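Long-range contacts in voltage-sensor containing phosphatase (Ciona intestinalis, PDB 3V0D), which probably removes phosphate from membrane phosphoinositides under the control of a voltage sensor, using a PTEN-like phosphatase domain joined to a C2 domain: residues I52-K60 with G77-N85; Y192-L202 with F294-D302. The protein carries 1 engineered substitution. All coordinates share one frame; numbering follows the deposited sequence.

Following the chain from its N terminus, contact 1 closes first: helix 52-62 is followed by strand 67-73, and the loop after that strand brings residues 77-85 back against the helix before strand 87-92 begins. The loop so closed is short and lies in the phosphatase region. Contact 2 opens much later, where the chain leaves helix 176-191, and closes a far longer loop that runs through both C2 sheets to the end of strand 290-295. The two contacts follow in series, neither nested nor crossed, with centres about 38 Å apart. Contact 1 is internal to the phosphatase; contact 2 ties the connector from the phosphatase helix to a turn of the C2 fold.

Contact 1: I52-K60 with G77-N85; sequences IGEVSRFFK and GYDETKFDN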
loop_
_atom_site.group_PDB
_atom_site.type_symbol
_atom_site.label_atom_id
_atom_site.label_comp_id
_atom_site.label_asym_id
_atom_site.label_seq_id
_atom_site.Cartn_x
_atom_site.Cartn_y
_atom_site.Cartn_z
ATOM N N ILE A 52 -16.976 -17.943 6.295
ATOM C CA ILE A 52 -15.768 -18.780 6.245
ATOM C C ILE A 52 -16.073 -20.252 5.925
ATOM O O ILE A 52 -15.302 -20.892 5.214
ATOM C CB ILE A 52 -14.924 -18.649 7.530
ATOM C CG1 ILE A 52 -13.585 -19.372 7.378
ATOM C CG2 ILE A 52 -15.700 -19.141 8.764
ATOM C CD1 ILE A 52 -12.532 -18.886 8.366
ATOM N N GLY A 53 -17.199 -20.770 6.422
ATOM C CA GLY A 53 -17.608 -22.130 6.092
ATOM C C GLY A 53 -17.802 -22.327 4.596
ATOM O O GLY A 53 -17.423 -23.369 4.047
ATOM N N GLU A 54 -18.382 -21.329 3.925
ATOM C CA GLU A 54 -18.585 -21.407 2.484
ATOM C C GLU A 54 -17.286 -21.239 1.700
ATOM O O GLU A 54 -17.067 -21.903 0.700
ATOM C CB GLU A 54 -19.630 -20.377 2.030
ATOM C CG GLU A 54 -21.056 -20.790 2.373
ATOM C CD GLU A 54 -21.425 -22.040 1.616
ATOM O OE1 GLU A 54 -21.669 -21.933 0.397
ATOM O OE2 GLU A 54 -21.410 -23.137 2.217
ATOM N N VAL A 55 -16.402 -20.361 2.161
ATOM C CA VAL A 55 -15.124 -20.172 1.481
ATOM C C VAL A 55 -14.270 -21.433 1.609
ATOM O O VAL A 55 -13.671 -21.899 0.627
ATOM C CB VAL A 55 -14.375 -18.934 2.028
ATOM C CG1 VAL A 55 -13.072 -18.696 1.255
ATOM C CG2 VAL A 55 -15.256 -17.695 1.917
ATOM N N SER A 56 -14.234 -22.010 2.805
ATOM C CA SER A 56 -13.436 -23.219 2.973
ATOM C C SER A 56 -14.027 -24.385 2.169
ATOM O O SER A 56 -13.283 -25.143 1.534
ATOM C CB SER A 56 -13.194 -23.560 4.424
ATOM O OG SER A 56 -14.426 -23.721 5.064
ATOM N N ARG A 57 -15.358 -24.498 2.147
ATOM C CA ARG A 57 -16.025 -25.479 1.284
ATOM C C ARG A 57 -15.668 -25.288 -0.193
ATOM O O ARG A 57 -15.435 -26.252 -0.911
ATOM C CB ARG A 57 -17.551 -25.440 1.492
ATOM C CG ARG A 57 -18.325 -26.543 0.769
ATOM C CD ARG A 57 -19.796 -26.547 1.155
ATOM N NE ARG A 57 -20.567 -25.440 0.586
ATOM C CZ ARG A 57 -21.135 -25.460 -0.622
ATOM N NH1 ARG A 57 -21.840 -24.413 -1.044
ATOM N NH2 ARG A 57 -21.004 -26.525 -1.410
ATOM N N PHE A 58 -15.643 -24.034 -0.647
ATOM C CA PHE A 58 -15.277 -23.734 -2.019
ATOM C C PHE A 58 -13.911 -24.315 -2.372
ATOM O O PHE A 58 -13.753 -24.991 -3.387
ATOM C CB PHE A 58 -15.292 -22.209 -2.229
ATOM C CG PHE A 58 -14.887 -21.767 -3.620
ATOM C CD1 PHE A 58 -15.857 -21.540 -4.601
ATOM C CD2 PHE A 58 -13.535 -21.599 -3.962
ATOM C CE1 PHE A 58 -15.483 -21.138 -5.881
ATOM C CE2 PHE A 58 -13.155 -21.215 -5.252
ATOM C CZ PHE A 58 -14.131 -20.983 -6.216
ATOM N N PHE A 59 -12.914 -24.024 -1.546
ATOM C CA PHE A 59 -11.557 -24.478 -1.850
ATOM C C PHE A 59 -11.375 -25.981 -1.766
ATOM O O PHE A 59 -10.738 -26.584 -2.629
ATOM C CB PHE A 59 -10.539 -23.691 -1.021
ATOM C CG PHE A 59 -10.356 -22.318 -1.568
ATOM C CD1 PHE A 59 -9.583 -22.140 -2.719
ATOM C CD2 PHE A 59 -11.001 -21.221 -1.006
ATOM C CE1 PHE A 59 -9.465 -20.902 -3.306
ATOM C CE2 PHE A 59 -10.888 -19.973 -1.589
ATOM C CZ PHE A 59 -10.112 -19.809 -2.745
ATOM N N LYS A 60 -11.981 -26.589 -0.757
ATOM C CA LYS A 60 -11.903 -28.036 -0.613
ATOM C C LYS A 60 -12.602 -28.763 -1.764
ATOM O O LYS A 60 -12.182 -29.861 -2.157
ATOM C CB LYS A 60 -12.504 -28.448 0.720
ATOM C CG LYS A 60 -11.637 -28.025 1.878
ATOM C CD LYS A 60 -12.246 -28.435 3.186
ATOM C CE LYS A 60 -11.537 -27.778 4.351
ATOM N NZ LYS A 60 -12.502 -27.589 5.485
ATOM N N GLY A 77 -7.088 -12.300 12.093
ATOM C CA GLY A 77 -6.965 -13.660 11.582
ATOM C C GLY A 77 -8.276 -14.407 11.784
ATOM O O GLY A 77 -9.345 -13.826 11.917
ATOM N N TYR A 78 -8.179 -15.730 11.788
ATOM C CA TYR A 78 -9.317 -16.632 11.866
ATOM C C TYR A 78 -8.769 -18.033 12.124
ATOM O O TYR A 78 -7.544 -18.226 12.155
ATOM C CB TYR A 78 -10.206 -16.614 10.599
ATOM C CG TYR A 78 -9.464 -16.622 9.283
ATOM C CD1 TYR A 78 -8.945 -17.795 8.729
ATOM C CD2 TYR A 78 -9.315 -15.449 8.565
ATOM C CE1 TYR A 78 -8.263 -17.780 7.509
ATOM C CE2 TYR A 78 -8.654 -15.430 7.368
ATOM C CZ TYR A 78 -8.139 -16.589 6.827
ATOM O OH TYR A 78 -7.493 -16.591 5.615
ATOM N N ASP A 79 -9.669 -18.997 12.302
ATOM C CA ASP A 79 -9.303 -20.401 12.477
ATOM C C ASP A 79 -8.796 -20.972 11.156
ATOM O O ASP A 79 -9.572 -21.348 10.264
ATOM C CB ASP A 79 -10.530 -21.179 12.974
ATOM C CG ASP A 79 -10.276 -22.662 13.088
ATOM O OD1 ASP A 79 -9.116 -23.090 12.916
ATOM O OD2 ASP A 79 -11.249 -23.397 13.339
ATOM N N GLU A 80 -7.478 -21.042 11.024
ATOM C CA GLU A 80 -6.852 -21.463 9.768
ATOM C C GLU A 80 -6.989 -22.953 9.527
ATOM O O GLU A 80 -6.760 -23.429 8.414
ATOM C CB GLU A 80 -5.394 -21.025 9.733
ATOM C CG GLU A 80 -5.274 -19.512 9.776
ATOM C CD GLU A 80 -3.856 -18.989 9.849
ATOM O OE1 GLU A 80 -2.914 -19.808 9.934
ATOM O OE2 GLU A 80 -3.690 -17.753 9.853
ATOM N N THR A 81 -7.369 -23.701 10.568
ATOM C CA THR A 81 -7.645 -25.115 10.382
ATOM C C THR A 81 -8.879 -25.354 9.514
ATOM O O THR A 81 -9.000 -26.417 8.895
ATOM C CB THR A 81 -7.626 -25.851 11.730
ATOM O OG1 THR A 81 -6.337 -25.593 12.349
ATOM C CG2 THR A 81 -7.822 -27.361 11.561
ATOM N N LYS A 82 -9.752 -24.344 9.384
ATOM C CA LYS A 82 -10.875 -24.396 8.438
ATOM C C LYS A 82 -10.373 -24.587 7.007
ATOM O O LYS A 82 -11.082 -25.142 6.162
ATOM C CB LYS A 82 -11.707 -23.108 8.531
ATOM C CG LYS A 82 -12.499 -22.964 9.812
ATOM C CD LYS A 82 -13.659 -23.925 9.817
ATOM C CE LYS A 82 -14.396 -23.902 11.136
ATOM N NZ LYS A 82 -15.345 -25.053 11.206
ATOM N N PHE A 83 -9.164 -24.079 6.737
ATOM C CA PHE A 83 -8.536 -24.181 5.413
ATOM C C PHE A 83 -7.433 -25.249 5.428
ATOM O O PHE A 83 -6.480 -25.184 4.655
ATOM C CB PHE A 83 -7.967 -22.815 5.004
ATOM C CG PHE A 83 -9.025 -21.799 4.696
ATOM C CD1 PHE A 83 -9.352 -20.814 5.606
ATOM C CD2 PHE A 83 -9.694 -21.852 3.475
ATOM C CE1 PHE A 83 -10.331 -19.878 5.293
ATOM C CE2 PHE A 83 -10.699 -20.922 3.179
ATOM C CZ PHE A 83 -10.991 -19.931 4.081
ATOM N N ASP A 84 -7.580 -26.228 6.323
ATOM C CA ASP A 84 -6.608 -27.323 6.443
ATOM C C ASP A 84 -5.184 -26.812 6.652
ATOM O O ASP A 84 -4.218 -27.428 6.204
ATOM C CB ASP A 84 -6.705 -28.314 5.271
ATOM C CG ASP A 84 -8.021 -29.105 5.271
ATOM O OD1 ASP A 84 -8.708 -29.176 6.307
ATOM O OD2 ASP A 84 -8.375 -29.657 4.209
ATOM N N ASN A 85 -5.057 -25.692 7.364
ATOM C CA ASN A 85 -3.762 -25.139 7.749
ATOM C C ASN A 85 -2.950 -24.667 6.552
ATOM O O ASN A 85 -1.724 -24.617 6.616
ATOM C CB ASN A 85 -2.960 -26.129 8.603
ATOM C CG ASN A 85 -3.792 -26.669 9.730
ATOM O OD1 ASN A 85 -4.338 -25.889 10.528
ATOM N ND2 ASN A 85 -3.937 -27.991 9.788
HETATM O O HOH W 1 -10.655 -28.390 7.976
#
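The ring of Phe83 lies against the helix, one face covered by Ser56, whose CB sits 3.8 Å above the ring plane, offset toward the rim, in a CH-pi contact. Two residues of the same helix meet the ring edge: Val55 CG1 approaches Phe83 CZ at 3.7 Å, and Phe59 CD2 lies 4.2 Å from Phe83 CE2. Ile52 comes in at a slant, its CG1 3.9 Å from Phe83 CE1. With CG1 anti to the backbone N (chi1 -172°), the long branch of Ile52 leaves the helix toward the loop, and its CD1 also reaches the Tyr78 ring, 3.8 Å from Tyr78 CD1. Phe83 itself starts away from the helix at CB and only its ring swings back to lie over Ser56, with Ile52 and Phe59 at its borders.

The polar margin is carried by Lys60. Its chain, extended beyond CG, runs back along the helix beside the loop and gives NZ to Lys82 O at 2.9 Å; the donor is tilted 30° from the carbonyl plane. A water 3.2 Å from Lys60 NZ accepts from it and donates to both Thr81 O and Asp84 OD1. Asp84 OD1 is itself 4.2 Å from Lys60 NZ, beyond a salt bridge, so the water bridges the two charges, which probably also attract each other modestly across the gap.

Deeper in, Phe59 and Phe83 both rest on Ile69 of strand 67-73, while Tyr78 OH bonds to His125, the histidine that opens the HCxxGxxR P-loop signature, whose cysteine is replaced here by an engineered serine. The arrangement belongs to the tensin-type phosphatase fold, in which a helix flanking the central sheet packs on the loop joining two parallel strands.

Contact 2: Y192-L202 with F294-D302; sequences YGGQLPPMKKL and FNTSLVEGD
Leu202 and Val299 meet tip to tip at the inner end of the contact, Leu202 CD1 lying 3.9 Å from Val299 CG2. The same CD1 touches Thr296 CB at 3.8 Å, and Phe333 of strand 328-335 backs both Leu202 and Val299. A second apolar cluster stands at the other end. There Leu298 CD2 packs on Pro197 CG at 3.9 Å, with the two side chains roughly at right angles, and also slides past the ring of Tyr192. Pro197 CG in turn sits over the centre of one face of that ring, so ring, proline and leucine all touch one another.

Between the clusters, side-chain hydroxyls hold the connector's backbone. Thr296 OG1 donates to Lys200 O at 2.7 Å, in the carbonyl plane, and also accepts from the backbone N of Gly268. Ser297 OG has its bond to Pro198 O, 2.9 Å long, coming from 39° above the carbonyl plane. With chi1 -64° its oxygen is turned anti to its own carbonyl carbon, toward the connector, where waters also donate to it; one of them accepts from Lys200 N and donates to Thr296 OG1 as well. Lys200 curls back over the turn, bent at chi3 and chi4. Its NZ makes a weak bond to Thr296 O, while the 2.4 Å between Lys200 NZ and Val299 O is too short to be trusted in detail.

The turn is shaped by Asn295, whose OD1 accepts from Ser297 N in an Asx turn, and Tyr184 of helix 176-191 bonds to Asn295 N and touches Leu298. This is the junction of a PTEN-like phosphatase with its C2 domain, where the interdomain connector packs on a turn following a C2 edge strand.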
loop_
_atom_site.group_PDB
_atom_site.type_symbol
_atom_site.label_atom_id
_atom_site.label_comp_id
_atom_site.label_asym_id
_atom_site.label_seq_id
_atom_site.Cartn_x
_atom_site.Cartn_y
_atom_site.Cartn_z
ATOM N N TYR A 192 17.840 -5.735 -9.477
ATOM C CA TYR A 192 18.491 -6.348 -8.324
ATOM C C TYR A 192 18.403 -7.862 -8.351
ATOM O O TYR A 192 18.677 -8.522 -7.357
ATOM C CB TYR A 192 17.899 -5.789 -7.021
ATOM C CG TYR A 192 18.207 -4.325 -6.828
ATOM C CD1 TYR A 192 19.387 -3.928 -6.212
ATOM C CD2 TYR A 192 17.332 -3.337 -7.279
ATOM C CE1 TYR A 192 19.664 -2.585 -6.020
ATOM C CE2 TYR A 192 17.599 -1.988 -7.081
ATOM C CZ TYR A 192 18.783 -1.624 -6.463
ATOM O OH TYR A 192 19.058 -0.289 -6.257
ATOM N N GLY A 193 17.998 -8.434 -9.489
ATOM C CA GLY A 193 17.967 -9.885 -9.622
ATOM C C GLY A 193 16.940 -10.530 -8.711
ATOM O O GLY A 193 17.077 -11.707 -8.389
ATOM N N GLY A 194 15.909 -9.779 -8.294
ATOM C CA GLY A 194 14.914 -10.323 -7.399
ATOM C C GLY A 194 15.312 -10.286 -5.941
ATOM O O GLY A 194 14.527 -10.723 -5.125
ATOM N N GLN A 195 16.498 -9.758 -5.633
ATOM C CA GLN A 195 17.038 -9.737 -4.269
ATOM C C GLN A 195 16.705 -8.405 -3.613
ATOM O O GLN A 195 16.604 -7.381 -4.294
ATOM C CB GLN A 195 18.572 -9.904 -4.273
ATOM C CG GLN A 195 19.092 -11.085 -5.104
ATOM C CD GLN A 195 18.790 -12.467 -4.524
ATOM O OE1 GLN A 195 18.802 -13.473 -5.259
ATOM N NE2 GLN A 195 18.574 -12.543 -3.229
ATOM N N LEU A 196 16.558 -8.400 -2.286
ATOM C CA LEU A 196 16.360 -7.162 -1.573
ATOM C C LEU A 196 17.537 -6.223 -1.861
ATOM O O LEU A 196 18.693 -6.640 -1.786
ATOM C CB LEU A 196 16.262 -7.419 -0.059
ATOM C CG LEU A 196 15.779 -6.230 0.778
ATOM C CD1 LEU A 196 14.284 -6.004 0.564
ATOM C CD2 LEU A 196 16.083 -6.428 2.255
ATOM N N PRO A 197 17.268 -4.944 -2.173
ATOM C CA PRO A 197 18.384 -4.020 -2.396
ATOM C C PRO A 197 19.231 -3.852 -1.141
ATOM O O PRO A 197 18.734 -4.057 -0.032
ATOM C CB PRO A 197 17.679 -2.696 -2.761
ATOM C CG PRO A 197 16.371 -3.139 -3.354
ATOM C CD PRO A 197 15.969 -4.333 -2.512
ATOM N N PRO A 198 20.484 -3.426 -1.308
ATOM C CA PRO A 198 21.318 -3.216 -0.122
ATOM C C PRO A 198 20.744 -2.134 0.785
ATOM O O PRO A 198 20.120 -1.168 0.319
ATOM C CB PRO A 198 22.657 -2.718 -0.678
ATOM C CG PRO A 198 22.532 -2.650 -2.121
ATOM C CD PRO A 198 21.173 -3.065 -2.560
ATOM N N MET A 199 20.986 -2.306 2.073
ATOM C CA MET A 199 20.571 -1.339 3.075
ATOM C C MET A 199 21.112 0.060 2.777
ATOM O O MET A 199 22.259 0.226 2.334
ATOM C CB MET A 199 20.993 -1.827 4.472
ATOM C CG MET A 199 20.394 -1.019 5.638
ATOM S SD MET A 199 20.779 -1.591 7.307
ATOM C CE MET A 199 19.873 -3.137 7.390
ATOM N N LYS A 200 20.265 1.059 3.002
ATOM C CA LYS A 200 20.710 2.439 2.973
ATOM C C LYS A 200 20.163 3.125 4.209
ATOM O O LYS A 200 18.947 3.135 4.458
ATOM C CB LYS A 200 20.220 3.120 1.706
ATOM C CG LYS A 200 20.758 4.507 1.485
ATOM C CD LYS A 200 20.783 4.834 0.002
ATOM C CE LYS A 200 19.678 5.779 -0.370
ATOM N NZ LYS A 200 18.972 5.272 -1.564
ATOM N N LYS A 201 21.061 3.694 4.994
ATOM C CA LYS A 201 20.715 4.404 6.217
ATOM C C LYS A 201 20.659 5.894 5.923
ATOM O O LYS A 201 21.606 6.456 5.360
ATOM C CB LYS A 201 21.786 4.118 7.274
ATOM C CG LYS A 201 21.772 2.688 7.781
ATOM C CD LYS A 201 22.891 2.445 8.789
ATOM C CE LYS A 201 23.015 0.978 9.130
ATOM N NZ LYS A 201 24.247 0.718 9.907
ATOM N N LEU A 202 19.550 6.533 6.298
ATOM C CA LEU A 202 19.327 7.946 6.005
ATOM C C LEU A 202 18.752 8.650 7.215
ATOM O O LEU A 202 18.156 8.019 8.086
ATOM C CB LEU A 202 18.279 8.110 4.874
ATOM C CG LEU A 202 18.546 7.503 3.490
ATOM C CD1 LEU A 202 17.288 7.613 2.630
ATOM C CD2 LEU A 202 19.747 8.171 2.854
ATOM N N PHE A 294 7.905 5.135 1.765
ATOM C CA PHE A 294 9.014 4.945 0.850
ATOM C C PHE A 294 10.019 3.997 1.494
ATOM O O PHE A 294 9.995 3.779 2.702
ATOM C CB PHE A 294 9.680 6.282 0.460
ATOM C CG PHE A 294 10.420 6.930 1.590
ATOM C CD1 PHE A 294 11.791 6.754 1.728
ATOM C CD2 PHE A 294 9.752 7.663 2.567
ATOM C CE1 PHE A 294 12.473 7.311 2.786
ATOM C CE2 PHE A 294 10.436 8.221 3.650
ATOM C CZ PHE A 294 11.801 8.049 3.755
ATOM N N ASN A 295 10.924 3.457 0.680
ATOM C CA ASN A 295 11.987 2.598 1.184
ATOM C C ASN A 295 13.330 3.294 1.006
ATOM O O ASN A 295 13.660 3.780 -0.086
ATOM C CB ASN A 295 11.965 1.243 0.479
ATOM C CG ASN A 295 12.973 0.275 1.103
ATOM O OD1 ASN A 295 14.176 0.424 0.913
ATOM N ND2 ASN A 295 12.493 -0.681 1.871
ATOM N N THR A 296 14.093 3.373 2.097
ATOM C CA THR A 296 15.356 4.124 2.054
ATOM C C THR A 296 16.336 3.618 0.988
ATOM O O THR A 296 17.106 4.382 0.436
ATOM C CB THR A 296 16.058 4.129 3.411
ATOM O OG1 THR A 296 16.394 2.789 3.785
ATOM C CG2 THR A 296 15.221 4.776 4.496
ATOM N N SER A 297 16.304 2.317 0.701
ATOM C CA SER A 297 17.218 1.720 -0.279
ATOM C C SER A 297 16.947 2.132 -1.689
ATOM O O SER A 297 17.806 1.971 -2.563
ATOM C CB SER A 297 17.102 0.223 -0.268
ATOM O OG SER A 297 17.499 -0.245 0.966
ATOM N N LEU A 298 15.736 2.613 -1.938
ATOM C CA LEU A 298 15.300 2.950 -3.275
ATOM C C LEU A 298 15.287 4.453 -3.511
ATOM O O LEU A 298 14.989 4.908 -4.607
ATOM C CB LEU A 298 14.070 2.162 -3.727
ATOM C CG LEU A 298 14.326 0.649 -3.783
ATOM C CD1 LEU A 298 13.013 -0.055 -4.007
ATOM C CD2 LEU A 298 15.292 0.249 -4.877
ATOM N N VAL A 299 15.683 5.225 -2.489
ATOM C CA VAL A 299 15.882 6.670 -2.620
ATOM C C VAL A 299 17.036 6.943 -3.561
ATOM O O VAL A 299 18.068 6.282 -3.497
ATOM C CB VAL A 299 16.141 7.316 -1.234
ATOM C CG1 VAL A 299 16.607 8.772 -1.362
ATOM C CG2 VAL A 299 14.879 7.267 -0.419
ATOM N N GLU A 300 16.836 7.933 -4.420
ATOM C CA GLU A 300 17.870 8.387 -5.336
ATOM C C GLU A 300 18.374 9.753 -4.910
ATOM O O GLU A 300 17.598 10.684 -4.689
ATOM C CB GLU A 300 17.324 8.438 -6.763
ATOM C CG GLU A 300 16.799 7.092 -7.248
ATOM C CD GLU A 300 16.147 7.169 -8.606
ATOM O OE1 GLU A 300 14.896 7.165 -8.665
ATOM O OE2 GLU A 300 16.886 7.239 -9.609
ATOM N N GLY A 301 19.686 9.870 -4.775
ATOM C CA GLY A 301 20.303 11.134 -4.415
ATOM C C GLY A 301 19.928 11.527 -3.004
ATOM O O GLY A 301 19.859 10.674 -2.120
ATOM N N ASP A 302 19.685 12.818 -2.797
ATOM C CA ASP A 302 19.521 13.364 -1.444
ATOM C C ASP A 302 18.076 13.722 -1.094
ATOM O O ASP A 302 17.840 14.420 -0.102
ATOM C CB ASP A 302 20.430 14.583 -1.232
ATOM C CG ASP A 302 19.972 15.812 -2.011
ATOM O OD1 ASP A 302 19.019 15.733 -2.815
ATOM O OD2 ASP A 302 20.586 16.883 -1.824
HETATM O O HOH W 2 16.138 -2.801 0.768
HETATM O O HOH W 3 17.960 -3.330 2.189
HETATM O O HOH W 4 20.279 0.440 -2.183
HETATM O O HOH W 5 17.426 0.115 3.678
#